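Local coordinates for meta cleavage compound hydrolase (Janthinobacterium, PDB 1J1I), which hydrolyses a carbon-carbon bond of the ring-cleavage product formed during carbazole degradation, yielding anthranilate, as a serine hydrolase of the alpha/beta-hydrolase fold, at residues T225-G230 against E239-F244; Y254-C259 against P268-N273. All coordinates share one frame; numbering follows the deposited sequence.

Contact 1. Residues T225-G230 against E239-F244; sequences TLVVQG and ETAYKF
Ala241 sets its one methyl against two side chains of the strand at once: CB of Ala241 lies 3.7 Å from CB of Gln229 and 3.9 Å from CG1 of Val227. One turn further along the helix, CB of Phe244 sits 3.9 Å from CG2 of Val227; CG2 meets only this residue across the contact, while CG1 is shared between Ala241 and Phe244. The Val227 and Phe244 side chains cross at about a right angle. CG of Gln229 also brushes the alanine methyl, at 3.8 Å, before the chain bends at chi2 (65°). That bend swings the amide off the helix and back to its own strand, where NE2 of Gln229 donates to O of Gly230 at 3.0 Å. The same NE2 makes a weak hydrogen bond to the carboxylate of Asp233, probably the acid of the catalytic triad. Behind these residues, strand 225-230 is held between strands 131-137 and 251-256, and residues 239-244 run back nearly antiparallel to it, the segment axes 8.6 Å apart, within the helix of a beta-alpha-beta unit. The contact rests on carbon packing, with no hydrogen bond crossing it, which leaves NE2 of Gln229 to serve the strand end and, weakly, Asp233.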
loop_
_atom_site.group_PDB
_atom_site.type_symbol
_atom_site.label_atom_id
_atom_site.label_comp_id
_atom_site.label_asym_id
_atom_site.label_seq_id
_atom_site.Cartn_x
_atom_site.Cartn_y
_atom_site.Cartn_z
ATOM N N THR A 225 -0.964 2.700 11.680
ATOM C CA THR A 225 -2.114 3.047 10.870
ATOM C C THR A 225 -1.903 2.792 9.385
ATOM O O THR A 225 -0.796 2.941 8.871
ATOM C CB THR A 225 -2.454 4.542 11.068
ATOM O OG1 THR A 225 -2.755 4.779 12.449
ATOM C CG2 THR A 225 -3.639 4.954 10.200
ATOM N N LEU A 226 -2.977 2.399 8.711
ATOM C CA LEU A 226 -2.942 2.160 7.273
ATOM C C LEU A 226 -3.946 3.139 6.667
ATOM O O LEU A 226 -5.140 3.072 6.962
ATOM C CB LEU A 226 -3.371 0.725 6.952
ATOM C CG LEU A 226 -2.834 0.018 5.699
ATOM C CD1 LEU A 226 -3.954 -0.800 5.065
ATOM C CD2 LEU A 226 -2.275 1.012 4.710
ATOM N N VAL A 227 -3.458 4.066 5.849
ATOM C CA VAL A 227 -4.326 5.040 5.196
ATOM C C VAL A 227 -4.611 4.492 3.797
ATOM O O VAL A 227 -3.712 4.436 2.952
ATOM C CB VAL A 227 -3.640 6.428 5.078
ATOM C CG1 VAL A 227 -4.573 7.423 4.407
ATOM C CG2 VAL A 227 -3.239 6.932 6.465
ATOM N N VAL A 228 -5.850 4.059 3.572
ATOM C CA VAL A 228 -6.258 3.510 2.275
ATOM C C VAL A 228 -7.003 4.602 1.529
ATOM O O VAL A 228 -7.877 5.258 2.098
ATOM C CB VAL A 228 -7.180 2.283 2.444
ATOM C CG1 VAL A 228 -7.594 1.748 1.077
ATOM C CG2 VAL A 228 -6.466 1.200 3.241
ATOM N N GLN A 229 -6.682 4.785 0.252
ATOM C CA GLN A 229 -7.298 5.855 -0.511
ATOM C C GLN A 229 -7.478 5.580 -1.998
ATOM O O GLN A 229 -6.555 5.109 -2.675
ATOM C CB GLN A 229 -6.459 7.123 -0.341
ATOM C CG GLN A 229 -6.991 8.348 -1.053
ATOM C CD GLN A 229 -8.320 8.808 -0.494
ATOM O OE1 GLN A 229 -8.506 8.878 0.723
ATOM N NE2 GLN A 229 -9.252 9.133 -1.380
ATOM N N GLY A 230 -8.674 5.890 -2.491
ATOM C CA GLY A 230 -8.979 5.726 -3.902
ATOM C C GLY A 230 -8.464 6.963 -4.614
ATOM O O GLY A 230 -8.685 8.087 -4.164
ATOM N N GLU A 239 -5.073 13.828 -2.190
ATOM C CA GLU A 239 -4.114 14.653 -1.459
ATOM C C GLU A 239 -4.328 14.510 0.053
ATOM O O GLU A 239 -3.391 14.668 0.837
ATOM C CB GLU A 239 -4.256 16.129 -1.850
ATOM C CG GLU A 239 -3.893 16.466 -3.291
ATOM C CD GLU A 239 -4.812 15.806 -4.305
ATOM O OE1 GLU A 239 -6.044 15.828 -4.096
ATOM O OE2 GLU A 239 -4.303 15.274 -5.312
ATOM N N THR A 240 -5.564 14.216 0.452
ATOM C CA THR A 240 -5.908 14.047 1.869
ATOM C C THR A 240 -5.106 12.915 2.490
ATOM O O THR A 240 -4.705 12.991 3.651
ATOM C CB THR A 240 -7.393 13.684 2.075
ATOM O OG1 THR A 240 -8.221 14.586 1.335
ATOM C CG2 THR A 240 -7.756 13.769 3.561
ATOM N N ALA A 241 -4.909 11.848 1.720
ATOM C CA ALA A 241 -4.148 10.700 2.196
ATOM C C ALA A 241 -2.713 11.138 2.456
ATOM O O ALA A 241 -2.107 10.778 3.470
ATOM C CB ALA A 241 -4.179 9.580 1.155
ATOM N N TYR A 242 -2.171 11.927 1.533
ATOM C CA TYR A 242 -0.803 12.402 1.664
ATOM C C TYR A 242 -0.671 13.238 2.934
ATOM O O TYR A 242 0.360 13.193 3.607
ATOM C CB TYR A 242 -0.404 13.214 0.423
ATOM C CG TYR A 242 -0.527 12.437 -0.884
ATOM C CD1 TYR A 242 -0.614 13.101 -2.107
ATOM C CD2 TYR A 242 -0.579 11.041 -0.891
ATOM C CE1 TYR A 242 -0.756 12.393 -3.308
ATOM C CE2 TYR A 242 -0.721 10.324 -2.086
ATOM C CZ TYR A 242 -0.810 11.010 -3.288
ATOM O OH TYR A 242 -0.953 10.313 -4.472
ATOM N N LYS A 243 -1.716 13.992 3.272
ATOM C CA LYS A 243 -1.666 14.800 4.484
ATOM C C LYS A 243 -1.741 13.894 5.719
ATOM O O LYS A 243 -1.040 14.128 6.701
ATOM C CB LYS A 243 -2.797 15.830 4.502
ATOM C CG LYS A 243 -2.641 16.868 5.605
ATOM C CD LYS A 243 -3.690 17.969 5.494
ATOM C CE LYS A 243 -3.427 19.086 6.498
ATOM N NZ LYS A 243 -4.422 20.190 6.372
ATOM N N PHE A 244 -2.587 12.865 5.674
ATOM C CA PHE A 244 -2.690 11.926 6.796
ATOM C C PHE A 244 -1.327 11.271 7.009
ATOM O O PHE A 244 -0.882 11.082 8.142
ATOM C CB PHE A 244 -3.707 10.814 6.511
ATOM C CG PHE A 244 -5.126 11.161 6.871
ATOM C CD1 PHE A 244 -6.124 11.128 5.907
ATOM C CD2 PHE A 244 -5.472 11.487 8.180
ATOM C CE1 PHE A 244 -7.452 11.416 6.235
ATOM C CE2 PHE A 244 -6.796 11.777 8.520
ATOM C CZ PHE A 244 -7.787 11.742 7.546
#

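Contact 2. Residues Y254-C259 against P268-N273; sequences YIIPHC and PEDFAN
Tyr254 and Asp270 join the last strand of the alpha/beta-hydrolase sheet to the C-terminal helix, 268-281. The aspartate can be followed outward from its CB, which points toward the strand. With CG anti to the backbone N (chi1 -175°), the carboxylate reaches beyond the helix to the phenol, CG lying 3.5 Å from OH of Tyr254. At the tip the two oxygens part company. OD2 accepts the hydrogen bond from OH of Tyr254 at 2.6 Å, offering its syn lone pair from a position at the ring edge, in the ring plane; the carboxylate is turned 83° to that ring. OD1 rests 3.8 Å from CG2 of Ile256 and accepts a further bond from the indole NE1 of Trp252 of the second subunit. One buried carboxylate is thus gripped from both chains, close to where Tyr254 and Ile255 pair with an antiparallel strand of the partner and carry the sheet across the dimer interface. Cut back to an alanine here, the side chain would lose both oxygens, which would probably leave the Tyr254 hydroxyl and Trp252 NE1 of the second subunit each without its acceptor, and a gap beside Ile256. Besides its hydroxyl contact, OD2 of Asp270 stands 3.4 Å from CZ of Tyr254.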
loop_
_atom_site.group_PDB
_atom_site.type_symbol
_atom_site.label_atom_id
_atom_site.label_comp_id
_atom_site.label_asym_id
_atom_site.label_seq_id
_atom_site.Cartn_x
_atom_site.Cartn_y
_atom_site.Cartn_z
ATOM N N TYR A 254 -1.709 3.199 1.298
ATOM C CA TYR A 254 -2.085 2.278 0.224
ATOM C C TYR A 254 -3.015 3.037 -0.714
ATOM O O TYR A 254 -4.182 3.287 -0.393
ATOM C CB TYR A 254 -2.793 1.031 0.762
ATOM C CG TYR A 254 -3.016 -0.036 -0.296
ATOM C CD1 TYR A 254 -1.942 -0.563 -1.012
ATOM C CD2 TYR A 254 -4.299 -0.501 -0.595
ATOM C CE1 TYR A 254 -2.132 -1.521 -2.001
ATOM C CE2 TYR A 254 -4.501 -1.464 -1.584
ATOM C CZ TYR A 254 -3.409 -1.966 -2.287
ATOM O OH TYR A 254 -3.587 -2.894 -3.283
ATOM N N ILE A 255 -2.483 3.397 -1.878
ATOM C CA ILE A 255 -3.224 4.164 -2.869
ATOM C C ILE A 255 -3.693 3.237 -3.980
ATOM O O ILE A 255 -2.896 2.501 -4.569
ATOM C CB ILE A 255 -2.336 5.280 -3.447
ATOM C CG1 ILE A 255 -1.580 5.987 -2.309
ATOM C CG2 ILE A 255 -3.183 6.276 -4.212
ATOM C CD1 ILE A 255 -2.463 6.711 -1.307
ATOM N N ILE A 256 -4.993 3.291 -4.265
ATOM C CA ILE A 256 -5.623 2.434 -5.264
ATOM C C ILE A 256 -6.137 3.200 -6.484
ATOM O O ILE A 256 -6.871 4.184 -6.354
ATOM C CB ILE A 256 -6.813 1.675 -4.629
ATOM C CG1 ILE A 256 -6.346 0.914 -3.385
ATOM C CG2 ILE A 256 -7.440 0.724 -5.636
ATOM C CD1 ILE A 256 -7.497 0.268 -2.599
ATOM N N PRO A 257 -5.751 2.758 -7.693
ATOM C CA PRO A 257 -6.199 3.430 -8.917
ATOM C C PRO A 257 -7.611 2.974 -9.296
ATOM O O PRO A 257 -8.062 1.922 -8.846
ATOM C CB PRO A 257 -5.160 2.991 -9.943
ATOM C CG PRO A 257 -4.898 1.550 -9.528
ATOM C CD PRO A 257 -4.794 1.676 -7.999
ATOM N N HIS A 258 -8.302 3.774 -10.107
ATOM C CA HIS A 258 -9.648 3.428 -10.568
ATOM C C HIS A 258 -10.511 3.023 -9.383
ATOM O O HIS A 258 -11.184 1.990 -9.399
ATOM C CB HIS A 258 -9.542 2.275 -11.561
ATOM C CG HIS A 258 -8.473 2.477 -12.588
ATOM N ND1 HIS A 258 -7.583 1.484 -12.944
ATOM C CD2 HIS A 258 -8.133 3.566 -13.317
ATOM C CE1 HIS A 258 -6.741 1.956 -13.845
ATOM N NE2 HIS A 258 -7.052 3.216 -14.089
ATOM N N CYS A 259 -10.484 3.862 -8.359
ATOM C CA CYS A 259 -11.205 3.600 -7.131
ATOM C C CYS A 259 -11.771 4.897 -6.589
ATOM O O CYS A 259 -11.075 5.911 -6.524
ATOM C CB CYS A 259 -10.235 2.978 -6.121
ATOM S SG CYS A 259 -10.942 2.515 -4.542
ATOM N N PRO A 268 -13.385 -5.233 -3.208
ATOM C CA PRO A 268 -13.313 -5.993 -1.954
ATOM C C PRO A 268 -12.084 -6.878 -1.754
ATOM O O PRO A 268 -11.463 -6.837 -0.689
ATOM C CB PRO A 268 -14.636 -6.775 -1.940
ATOM C CG PRO A 268 -14.978 -6.918 -3.400
ATOM C CD PRO A 268 -14.601 -5.576 -3.972
ATOM N N GLU A 269 -11.728 -7.665 -2.766
ATOM C CA GLU A 269 -10.566 -8.546 -2.664
ATOM C C GLU A 269 -9.283 -7.749 -2.455
ATOM O O GLU A 269 -8.440 -8.100 -1.622
ATOM C CB GLU A 269 -10.437 -9.398 -3.925
ATOM C CG GLU A 269 -11.520 -10.452 -4.068
ATOM C CD GLU A 269 -10.976 -11.862 -3.924
ATOM O OE1 GLU A 269 -10.178 -12.287 -4.791
ATOM O OE2 GLU A 269 -11.341 -12.546 -2.943
ATOM N N ASP A 270 -9.140 -6.677 -3.223
ATOM C CA ASP A 270 -7.966 -5.824 -3.130
ATOM C C ASP A 270 -7.883 -5.229 -1.725
ATOM O O ASP A 270 -6.858 -5.329 -1.057
ATOM C CB ASP A 270 -8.045 -4.710 -4.183
ATOM C CG ASP A 270 -6.786 -3.853 -4.230
ATOM O OD1 ASP A 270 -6.684 -2.983 -5.119
ATOM O OD2 ASP A 270 -5.902 -4.046 -3.374
ATOM N N PHE A 271 -8.973 -4.623 -1.271
ATOM C CA PHE A 271 -8.991 -4.018 0.053
ATOM C C PHE A 271 -8.746 -5.012 1.186
ATOM O O PHE A 271 -7.967 -4.736 2.101
ATOM C CB PHE A 271 -10.324 -3.317 0.316
ATOM C CG PHE A 271 -10.434 -2.774 1.706
ATOM C CD1 PHE A 271 -9.876 -1.538 2.030
ATOM C CD2 PHE A 271 -11.014 -3.535 2.716
ATOM C CE1 PHE A 271 -9.885 -1.074 3.343
ATOM C CE2 PHE A 271 -11.026 -3.079 4.030
ATOM C CZ PHE A 271 -10.461 -1.845 4.343
ATOM N N ALA A 272 -9.432 -6.152 1.133
ATOM C CA ALA A 272 -9.306 -7.175 2.163
ATOM C C ALA A 272 -7.885 -7.699 2.282
ATOM O O ALA A 272 -7.380 -7.895 3.385
ATOM C CB ALA A 272 -10.267 -8.333 1.876
ATOM N N ASN A 273 -7.253 -7.939 1.139
ATOM C CA ASN A 273 -5.888 -8.445 1.120
ATOM C C ASN A 273 -4.898 -7.422 1.648
ATOM O O ASN A 273 -3.974 -7.768 2.377
ATOM C CB ASN A 273 -5.504 -8.871 -0.298
ATOM C CG ASN A 273 -5.855 -10.318 -0.581
ATOM O OD1 ASN A 273 -6.954 -10.779 -0.269
ATOM N ND2 ASN A 273 -4.920 -11.043 -1.180
#

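In the fold
The two contacts follow one another along the chain and lie on adjacent strands, their centres 13 Å apart. Strand 225-230 of contact 1 and strand 251-256 of contact 2 run parallel and are zipped by backbone bonds: O of Val227 is 2.9 Å from N of Tyr254, and O of Gln229 is 2.9 Å from N of Ile256. Contact 1 lies nearer the probable catalytic residues, the Gln229 side chain being about 3 Å from that of Asp233 and about 6 Å from that of His261. In contact 2 the Ile256 side chain is about 9 Å from that of Asp233, and Asp270 instead faces the dimer interface. Phe271 touches Val228, tying the contact 2 helix to the contact 1 strand.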